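Local coordinates for putative uncharacterized protein (Bacteroides eggerthii DSM 20697, PDB 5BYP) that is of unknown function but has a lipocalin-like beta-barrel domain, a fold that in relatives often carries small hydrophobic molecules, at residues V27-Y32 and A41-K46. Residues are numbered along the deposited sequence; the frame is centred on the assembly and turned at random.
Sequences VDSIFY and AYCMNK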
loop_
_atom_site.group_PDB
_atom_site.type_symbol
_atom_site.label_atom_id
_atom_site.label_comp_id
_atom_site.label_asym_id
_atom_site.label_seq_id
_atom_site.Cartn_x
_atom_site.Cartn_y
_atom_site.Cartn_z
ATOM N N VAL A 27 -6.783 12.011 1.257
ATOM C CA VAL A 27 -6.283 11.059 2.266
ATOM C C VAL A 27 -5.195 11.746 3.129
ATOM O O VAL A 27 -4.363 12.482 2.585
ATOM C CB VAL A 27 -5.730 9.762 1.616
ATOM C CG1 VAL A 27 -5.517 8.691 2.665
ATOM C CG2 VAL A 27 -6.639 9.248 0.506
ATOM N N ASP A 28 -5.187 11.505 4.460
ATOM C CA ASP A 28 -4.196 12.138 5.350
ATOM C C ASP A 28 -3.600 11.138 6.325
ATOM O O ASP A 28 -2.447 11.280 6.742
ATOM C CB ASP A 28 -4.840 13.312 6.138
ATOM C CG ASP A 28 -5.971 12.929 7.108
ATOM O OD1 ASP A 28 -6.680 11.917 6.839
ATOM O OD2 ASP A 28 -6.179 13.669 8.109
ATOM N N SER A 29 -4.410 10.135 6.683
ATOM C CA SER A 29 -4.139 9.085 7.652
ATOM C C SER A 29 -3.199 7.967 7.118
ATOM O O SER A 29 -2.652 7.216 7.930
ATOM C CB SER A 29 -5.470 8.464 8.084
ATOM O OG SER A 29 -5.317 7.361 8.961
ATOM N N ILE A 30 -3.011 7.854 5.787
ATOM C CA ILE A 30 -2.295 6.716 5.192
ATOM C C ILE A 30 -0.831 7.043 4.791
ATOM O O ILE A 30 -0.551 8.071 4.165
ATOM C CB ILE A 30 -3.108 6.184 3.975
ATOM C CG1 ILE A 30 -4.485 5.619 4.450
ATOM C CG2 ILE A 30 -2.310 5.159 3.130
ATOM C CD1 ILE A 30 -5.401 4.986 3.373
ATOM N N PHE A 31 0.090 6.109 5.142
ATOM C CA PHE A 31 1.518 6.171 4.822
ATOM C C PHE A 31 2.010 4.802 4.347
ATOM O O PHE A 31 1.568 3.775 4.871
ATOM C CB PHE A 31 2.330 6.628 6.045
ATOM C CG PHE A 31 1.986 8.003 6.562
ATOM C CD1 PHE A 31 0.909 8.193 7.423
ATOM C CD2 PHE A 31 2.774 9.103 6.237
ATOM C CE1 PHE A 31 0.592 9.466 7.899
ATOM C CE2 PHE A 31 2.482 10.364 6.754
ATOM C CZ PHE A 31 1.381 10.539 7.565
ATOM N N TYR A 32 2.915 4.787 3.342
ATOM C CA TYR A 32 3.597 3.577 2.832
ATOM C C TYR A 32 5.070 3.726 3.087
ATOM O O TYR A 32 5.602 4.806 2.898
ATOM C CB TYR A 32 3.338 3.371 1.322
ATOM C CG TYR A 32 2.024 2.704 0.934
ATOM C CD1 TYR A 32 0.868 2.896 1.690
ATOM C CD2 TYR A 32 1.900 2.018 -0.277
ATOM C CE1 TYR A 32 -0.360 2.383 1.276
ATOM C CE2 TYR A 32 0.690 1.457 -0.670
ATOM C CZ TYR A 32 -0.442 1.664 0.094
ATOM O OH TYR A 32 -1.641 1.160 -0.337
ATOM N N ALA A 41 3.195 -0.160 6.132
ATOM C CA ALA A 41 2.058 0.714 5.880
ATOM C C ALA A 41 1.377 1.052 7.212
ATOM O O ALA A 41 1.333 0.188 8.103
ATOM C CB ALA A 41 1.088 0.047 4.923
ATOM N N TYR A 42 0.933 2.328 7.397
ATOM C CA TYR A 42 0.288 2.750 8.653
ATOM C C TYR A 42 -0.913 3.680 8.422
ATOM O O TYR A 42 -0.883 4.554 7.543
ATOM C CB TYR A 42 1.272 3.436 9.632
ATOM C CG TYR A 42 2.732 3.392 9.242
ATOM C CD1 TYR A 42 3.507 2.260 9.485
ATOM C CD2 TYR A 42 3.376 4.522 8.765
ATOM C CE1 TYR A 42 4.860 2.218 9.148
ATOM C CE2 TYR A 42 4.734 4.505 8.454
ATOM C CZ TYR A 42 5.475 3.348 8.652
ATOM O OH TYR A 42 6.823 3.318 8.359
ATOM N N CYS A 43 -1.958 3.486 9.257
ATOM C CA CYS A 43 -3.183 4.280 9.293
ATOM C C CYS A 43 -3.215 5.046 10.572
ATOM O O CYS A 43 -3.188 4.452 11.642
ATOM C CB CYS A 43 -4.413 3.399 9.150
ATOM S SG CYS A 43 -5.932 4.319 8.876
HETATM N N MSE A 44 -3.252 6.363 10.478
HETATM C CA MSE A 44 -3.175 7.228 11.648
HETATM C C MSE A 44 -4.501 7.406 12.341
HETATM O O MSE A 44 -5.527 6.848 11.942
HETATM C CB MSE A 44 -2.601 8.608 11.278
HETATM C CG MSE A 44 -1.091 8.571 11.001
HETATM SE SE MSE A 44 0.041 8.144 12.563
HETATM C CE MSE A 44 1.608 7.330 11.581
ATOM N N ASN A 45 -4.430 8.113 13.457
ATOM C CA ASN A 45 -5.517 8.510 14.325
ATOM C C ASN A 45 -4.991 9.683 15.161
ATOM O O ASN A 45 -3.975 9.526 15.851
ATOM C CB ASN A 45 -6.010 7.327 15.179
ATOM N N LYS A 46 -5.619 10.889 15.020
ATOM C CA LYS A 46 -5.242 12.127 15.744
ATOM C C LYS A 46 -5.200 11.877 17.248
ATOM O O LYS A 46 -4.733 12.720 18.017
ATOM C CB LYS A 46 -6.214 13.276 15.420
#
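Phe31 and Tyr42 sit directly across from each other, and the bump is the CB of Phe31: it bears obliquely on the Tyr42 ring, 3.6 Å from CD2. Because the CG of Phe31 lies anti to its own carbonyl carbon (chi1 -61°), the phenyl group swings away from that tyrosine and back along the sheet toward Met44. There the selenomethionine side chain, bent at chi2, crosses the phenylalanine at about a right angle and sets its CG 3.6 Å from CE1 of Phe31. Tyr42 O lies at the edge of the phenyl ring, near its plane, while the CG methylene of Met44 comes in obliquely, so the ring beds against segment 41-46. Around it, Tyr127 meets the Phe31 ring edge-to-face, and Tyr50 touches Met44.

The Phe31 and Tyr42 side chains share one face of a beta hairpin, strands 30-35 and 38-43, within the up-and-down antiparallel barrel of the lipocalin-like domain. The two residues form a hydrogen-bonded pair, Phe31 N to Tyr42 O and Tyr42 N to Phe31 O both measuring 3.0 Å. The other face, with Ile30, Tyr32, Ala41 and Cys43, packs against Phe92 of helix 87-92; here the small Ala41 sets its methyl against the Tyr32 ring, CB of Ala41 lying 4.3 Å from CD1 of Tyr32 and oblique to the ring.

At the open end of the hairpin, just past Cys43, the ladder gains one more rung, from Met44 N to Ser29 O at 2.8 Å. Ser29 then reaches across with its hydroxyl: turned anti to the backbone N (chi1 176°), OG donates to Met44 O at 3.0 Å, coming from above the carbonyl plane. SG of Cys43 lies 3.1 Å from OG of Ser29.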